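Local structure of translocator protein BipD (Burkholderia pseudomallei, 2IZP) at residues Val38-Pro43 against Gln275-Asp280; Met28-Leu33 against Leu282-Ser287. The protein is needed for epithelial cell invasion and intracellular survival, and probably regulates secretion of the effectors BipB and BipC and their insertion into the host membrane. All blocks are in the same frame, centred on the assembly; numbering follows the deposited sequence.

Both contacts lay N-terminal segments of the chain against the long C-terminal helix 244-293, at two places whose centres are 11 Å apart. Contact 2 uses the short helix 30-34 and the residues just before it; contact 1 uses the loop that follows and the start of helix 41-56. As the chain moves forward from Met-28 to Pro-43, its partners run backward from Ser-287 to Asn-276, so contact 1 is nested within the loop that contact 2 closes. Leu-33 joins them, packing on Val-38 and Asp-280. These N-terminal segments, probably part of the domain that acts as an intramolecular chaperone, lie along a helix predicted to form coiled coil, consistent with that shielding role.

Contact 1 of 2, residues Val38-Pro43 against Gln275-Asp280; sequences VDRRVP and QNSNFD
Arg-40 folds over Asn-276 and reaches Ser-277 and Asp-280 on helix 244-293. Its CB rests 3.9 Å from Asn-276 CB; beyond it, CG between the backbone N and the carbonyl carbon (chi1 40°) and bends at chi2 and chi3 bring the guanidinium to Ser-277 and Asp-280. Asn-276 CB lies over one guanidinium face; Ser-277 comes in at the edge, its CA 3.5 Å from Arg-40 NH1. The same nitrogen forms a salt bridge with Asp-280, NH1 to OD1 being 3.5 Å, a long separation with the guanidinium and carboxylate planes 54° apart. This is an ion pair without a hydrogen bond across the segments; the stronger partner of the guanidinium is Glu-44, which forms a salt bridge with NH2.

The buried amide of Asn-276 is turned toward helix 41-56: ND2 lies 3.8 Å from Pro-43 CG, whereas OD1 accepts a weak hydrogen bond from Gln-92 of helix 75-103. Val-38 adds the apolar part, its CG1 meeting the edge of the Phe-279 ring at CE2, 3.6 Å away. At the turn into helix 41-56, Asp-39 takes a weak capping bond from Arg-41 N and a side-on salt bridge from the Arg-41 guanidinium.

His-88 and Ala-91 of helix 75-103 touch Val-38, and Ile-137 of helix 123-160 touches Phe-279. The loop and the first turn of helix 41-56 pack on the long C-terminal helix of a helical bundle, consistent with an N-terminal chaperone domain lying against the predicted coiled coil of this type III secretion tip protein.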
loop_
_atom_site.group_PDB
_atom_site.type_symbol
_atom_site.label_atom_id
_atom_site.label_comp_id
_atom_site.label_asym_id
_atom_site.label_seq_id
_atom_site.Cartn_x
_atom_site.Cartn_y
_atom_site.Cartn_z
ATOM N N VAL A 38 -11.832 0.690 -15.073
ATOM C CA VAL A 38 -11.895 0.440 -13.633
ATOM C C VAL A 38 -11.957 -1.058 -13.354
ATOM O O VAL A 38 -12.995 -1.648 -13.054
ATOM C CB VAL A 38 -13.091 1.180 -13.012
ATOM C CG1 VAL A 38 -13.024 1.174 -11.494
ATOM C CG2 VAL A 38 -13.138 2.615 -13.533
ATOM N N ASP A 39 -10.794 -1.695 -13.465
ATOM C CA ASP A 39 -10.677 -3.125 -13.213
ATOM C C ASP A 39 -9.799 -3.369 -11.990
ATOM O O ASP A 39 -8.577 -3.510 -12.086
ATOM C CB ASP A 39 -10.121 -3.834 -14.443
ATOM C CG ASP A 39 -10.071 -5.338 -14.351
ATOM O OD1 ASP A 39 -9.578 -5.952 -15.326
ATOM O OD2 ASP A 39 -10.509 -5.924 -13.339
ATOM N N ARG A 40 -10.433 -3.434 -10.832
ATOM C CA ARG A 40 -9.811 -3.634 -9.538
ATOM C C ARG A 40 -8.871 -4.831 -9.481
ATOM O O ARG A 40 -8.038 -4.897 -8.572
ATOM C CB ARG A 40 -10.891 -3.801 -8.458
ATOM C CG ARG A 40 -12.091 -4.630 -8.870
ATOM C CD ARG A 40 -11.875 -6.114 -8.635
ATOM N NE ARG A 40 -11.473 -6.411 -7.266
ATOM C CZ ARG A 40 -12.189 -6.137 -6.184
ATOM N NH1 ARG A 40 -13.371 -5.550 -6.318
ATOM N NH2 ARG A 40 -11.727 -6.452 -4.980
ATOM N N ARG A 41 -8.979 -5.772 -10.408
ATOM C CA ARG A 41 -8.148 -6.972 -10.398
ATOM C C ARG A 41 -6.693 -6.646 -10.703
ATOM O O ARG A 41 -5.771 -7.348 -10.284
ATOM C CB ARG A 41 -8.681 -7.982 -11.415
ATOM C CG ARG A 41 -9.987 -8.657 -11.028
ATOM C CD ARG A 41 -10.490 -9.545 -12.155
ATOM N NE ARG A 41 -10.699 -8.822 -13.410
ATOM C CZ ARG A 41 -11.025 -9.428 -14.548
ATOM N NH1 ARG A 41 -11.177 -10.750 -14.577
ATOM N NH2 ARG A 41 -11.207 -8.735 -15.662
ATOM N N VAL A 42 -6.485 -5.563 -11.448
ATOM C CA VAL A 42 -5.129 -5.187 -11.824
ATOM C C VAL A 42 -4.329 -4.660 -10.631
ATOM O O VAL A 42 -3.324 -5.332 -10.349
ATOM C CB VAL A 42 -5.105 -4.154 -12.967
ATOM C CG1 VAL A 42 -3.718 -4.113 -13.593
ATOM C CG2 VAL A 42 -6.181 -4.466 -13.994
ATOM N N PRO A 43 -4.698 -3.583 -9.955
ATOM C CA PRO A 43 -3.872 -3.062 -8.852
ATOM C C PRO A 43 -3.538 -4.153 -7.838
ATOM O O PRO A 43 -2.435 -4.204 -7.298
ATOM C CB PRO A 43 -4.744 -2.004 -8.183
ATOM C CG PRO A 43 -6.124 -2.229 -8.714
ATOM C CD PRO A 43 -5.913 -2.755 -10.105
ATOM N N GLN A 275 -11.757 -1.963 -0.100
ATOM C CA GLN A 275 -12.139 -0.623 -0.524
ATOM C C GLN A 275 -12.429 -0.546 -2.013
ATOM O O GLN A 275 -13.312 0.183 -2.474
ATOM C CB GLN A 275 -11.027 0.388 -0.201
ATOM C CG GLN A 275 -11.184 1.705 -0.949
ATOM C CD GLN A 275 -12.286 2.578 -0.387
ATOM O OE1 GLN A 275 -12.473 2.657 0.829
ATOM N NE2 GLN A 275 -13.033 3.252 -1.258
ATOM N N ASN A 276 -11.640 -1.286 -2.789
ATOM C CA ASN A 276 -11.892 -1.302 -4.230
ATOM C C ASN A 276 -13.256 -1.950 -4.507
ATOM O O ASN A 276 -13.960 -1.541 -5.427
ATOM C CB ASN A 276 -10.788 -2.045 -4.973
ATOM C CG ASN A 276 -9.638 -1.172 -5.429
ATOM O OD1 ASN A 276 -9.704 0.054 -5.454
ATOM N ND2 ASN A 276 -8.546 -1.829 -5.800
ATOM N N SER A 277 -13.603 -2.946 -3.708
ATOM C CA SER A 277 -14.888 -3.640 -3.776
ATOM C C SER A 277 -16.020 -2.685 -3.410
ATOM O O SER A 277 -16.996 -2.522 -4.147
ATOM C CB SER A 277 -14.875 -4.864 -2.869
ATOM O OG SER A 277 -15.958 -5.739 -3.118
ATOM N N ASN A 278 -15.890 -2.024 -2.267
ATOM C CA ASN A 278 -16.876 -1.040 -1.842
ATOM C C ASN A 278 -17.125 -0.012 -2.930
ATOM O O ASN A 278 -18.245 0.418 -3.204
ATOM C CB ASN A 278 -16.427 -0.314 -0.569
ATOM C CG ASN A 278 -16.491 -1.206 0.653
ATOM O OD1 ASN A 278 -16.953 -2.345 0.582
ATOM N ND2 ASN A 278 -16.020 -0.676 1.773
ATOM N N PHE A 279 -16.034 0.401 -3.578
ATOM C CA PHE A 279 -16.226 1.391 -4.636
ATOM C C PHE A 279 -17.103 0.795 -5.739
ATOM O O PHE A 279 -18.029 1.469 -6.196
ATOM C CB PHE A 279 -14.901 1.867 -5.202
ATOM C CG PHE A 279 -14.978 2.701 -6.475
ATOM C CD1 PHE A 279 -15.216 4.060 -6.419
ATOM C CD2 PHE A 279 -14.805 2.111 -7.715
ATOM C CE1 PHE A 279 -15.281 4.835 -7.560
ATOM C CE2 PHE A 279 -14.869 2.873 -8.864
ATOM C CZ PHE A 279 -15.097 4.233 -8.790
ATOM N N ASP A 280 -16.817 -0.438 -6.136
ATOM C CA ASP A 280 -17.588 -1.080 -7.210
ATOM C C ASP A 280 -19.080 -1.098 -6.885
ATOM O O ASP A 280 -19.919 -0.816 -7.744
ATOM C CB ASP A 280 -17.042 -2.463 -7.520
ATOM C CG ASP A 280 -17.386 -3.648 -6.676
ATOM O OD1 ASP A 280 -16.763 -4.727 -6.876
ATOM O OD2 ASP A 280 -18.262 -3.590 -5.789
#

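Contact 2 of 2, residues Met28-Leu33 against Leu282-Ser287; sequences MTDDDL and LVKVLS
Asp-30 OD2 receives Lys-284 NZ in a salt bridge and very short hydrogen bond of 2.5 Å, the sole hydrogen bond between the two segments; the separation is shorter than usual, and its exact length should be read with caution. The two side chains meet at about a right angle. Lys-284 runs out nearly straight through chi2 and chi3, then bends at chi4 (141°), which carries the ammonium to the carboxylate at the first turn of helix 30-34. On the way its methylenes pass the backbone of Met-28, CE lying 3.5 Å from Met-28 O, and CE also comes within 3.6 Å of Thr-29 CA, the N-cap residue. Asp-30 OD1 has a long, weak ion pair with Arg-34.

Farther along helix 244-293, Ser-287 OG lies 4.1 Å from Met-28 CG. That hydroxyl donates to Lys-284 O over 2.6 Å, bonding back to its own helix.

On the more buried side, Leu-33 CD1 packs on Val-283 CG2 at 3.8 Å. Leu-95 and Leu-99 of helix 75-103 extend this apolar layer. Helix 30-34 thus meets the long helix through one leucine and one salt bridge, a short N-terminal helix packed on the outside of a helical bundle, probably within the region that acts as intramolecular chaperone.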
loop_
_atom_site.group_PDB
_atom_site.type_symbol
_atom_site.label_atom_id
_atom_site.label_comp_id
_atom_site.label_asym_id
_atom_site.label_seq_id
_atom_site.Cartn_x
_atom_site.Cartn_y
_atom_site.Cartn_z
ATOM N N MET A 28 -23.591 -0.117 -14.293
ATOM C CA MET A 28 -24.485 -1.092 -13.690
ATOM C C MET A 28 -23.860 -2.461 -13.463
ATOM O O MET A 28 -24.360 -3.240 -12.645
ATOM C CB MET A 28 -25.723 -1.278 -14.579
ATOM C CG MET A 28 -26.970 -0.545 -14.114
ATOM S SD MET A 28 -28.279 -0.602 -15.359
ATOM C CE MET A 28 -29.456 -1.694 -14.567
ATOM N N THR A 29 -22.786 -2.789 -14.175
ATOM C CA THR A 29 -22.179 -4.109 -14.001
ATOM C C THR A 29 -20.663 -4.024 -13.916
ATOM O O THR A 29 -20.037 -3.045 -14.318
ATOM C CB THR A 29 -22.555 -5.057 -15.156
ATOM O OG1 THR A 29 -22.448 -4.362 -16.407
ATOM C CG2 THR A 29 -24.001 -5.515 -15.024
ATOM N N ASP A 30 -20.038 -5.079 -13.391
ATOM C CA ASP A 30 -18.583 -5.076 -13.298
ATOM C C ASP A 30 -17.954 -4.879 -14.675
ATOM O O ASP A 30 -16.852 -4.334 -14.741
ATOM C CB ASP A 30 -18.073 -6.359 -12.641
ATOM C CG ASP A 30 -18.151 -6.279 -11.127
ATOM O OD1 ASP A 30 -17.814 -7.269 -10.447
ATOM O OD2 ASP A 30 -18.563 -5.210 -10.621
ATOM N N ASP A 31 -18.647 -5.301 -15.725
ATOM C CA ASP A 31 -18.242 -5.131 -17.114
ATOM C C ASP A 31 -18.242 -3.658 -17.516
ATOM O O ASP A 31 -17.251 -3.149 -18.046
ATOM C CB ASP A 31 -19.156 -5.921 -18.048
ATOM C CG ASP A 31 -18.763 -7.368 -18.251
ATOM O OD1 ASP A 31 -19.142 -7.918 -19.310
ATOM O OD2 ASP A 31 -18.096 -7.971 -17.381
ATOM N N ASP A 32 -19.346 -2.964 -17.264
ATOM C CA ASP A 32 -19.446 -1.532 -17.523
ATOM C C ASP A 32 -18.250 -0.778 -16.949
ATOM O O ASP A 32 -17.751 0.182 -17.530
ATOM C CB ASP A 32 -20.733 -0.969 -16.922
ATOM C CG ASP A 32 -21.963 -1.513 -17.624
ATOM O OD1 ASP A 32 -22.083 -1.297 -18.846
ATOM O OD2 ASP A 32 -22.791 -2.153 -16.942
ATOM N N LEU A 33 -17.809 -1.245 -15.790
ATOM C CA LEU A 33 -16.637 -0.705 -15.121
ATOM C C LEU A 33 -15.370 -0.931 -15.949
ATOM O O LEU A 33 -14.866 0.028 -16.540
ATOM C CB LEU A 33 -16.520 -1.358 -13.748
ATOM C CG LEU A 33 -16.843 -0.496 -12.527
ATOM C CD1 LEU A 33 -18.016 0.427 -12.816
ATOM C CD2 LEU A 33 -17.118 -1.385 -11.323
ATOM N N LEU A 282 -20.448 0.943 -4.954
ATOM C CA LEU A 282 -20.887 2.332 -4.821
ATOM C C LEU A 282 -21.426 2.889 -6.128
ATOM O O LEU A 282 -22.556 3.375 -6.201
ATOM C CB LEU A 282 -19.727 3.191 -4.316
ATOM C CG LEU A 282 -19.946 4.703 -4.381
ATOM C CD1 LEU A 282 -21.190 5.074 -3.593
ATOM C CD2 LEU A 282 -18.717 5.441 -3.873
ATOM N N VAL A 283 -20.610 2.837 -7.182
ATOM C CA VAL A 283 -21.021 3.463 -8.439
ATOM C C VAL A 283 -22.254 2.779 -9.014
ATOM O O VAL A 283 -22.989 3.363 -9.803
ATOM C CB VAL A 283 -19.882 3.406 -9.464
ATOM C CG1 VAL A 283 -18.722 4.274 -9.006
ATOM C CG2 VAL A 283 -19.456 1.955 -9.657
ATOM N N LYS A 284 -22.456 1.533 -8.610
ATOM C CA LYS A 284 -23.622 0.761 -9.031
ATOM C C LYS A 284 -24.899 1.318 -8.406
ATOM O O LYS A 284 -25.846 1.685 -9.112
ATOM C CB LYS A 284 -23.373 -0.710 -8.689
ATOM C CG LYS A 284 -22.665 -1.478 -9.808
ATOM C CD LYS A 284 -22.586 -2.964 -9.494
ATOM C CE LYS A 284 -21.694 -3.703 -10.479
ATOM N NZ LYS A 284 -20.877 -4.756 -9.802
ATOM N N VAL A 285 -24.948 1.418 -7.087
ATOM C CA VAL A 285 -26.026 2.063 -6.357
ATOM C C VAL A 285 -26.263 3.497 -6.798
ATOM O O VAL A 285 -27.400 3.966 -6.885
ATOM C CB VAL A 285 -25.734 2.077 -4.839
ATOM C CG1 VAL A 285 -26.732 2.965 -4.117
ATOM C CG2 VAL A 285 -25.782 0.673 -4.267
ATOM N N LEU A 286 -25.188 4.233 -7.071
ATOM C CA LEU A 286 -25.306 5.618 -7.502
ATOM C C LEU A 286 -25.958 5.764 -8.875
ATOM O O LEU A 286 -26.730 6.692 -9.122
ATOM C CB LEU A 286 -23.915 6.262 -7.546
ATOM C CG LEU A 286 -23.865 7.770 -7.300
ATOM C CD1 LEU A 286 -24.361 8.087 -5.898
ATOM C CD2 LEU A 286 -22.459 8.307 -7.511
ATOM N N SER A 287 -25.611 4.838 -9.754
ATOM C CA SER A 287 -26.066 4.774 -11.132
ATOM C C SER A 287 -27.539 4.394 -11.187
ATOM O O SER A 287 -28.331 5.050 -11.862
ATOM C CB SER A 287 -25.221 3.775 -11.928
ATOM O OG SER A 287 -25.582 2.433 -11.638
#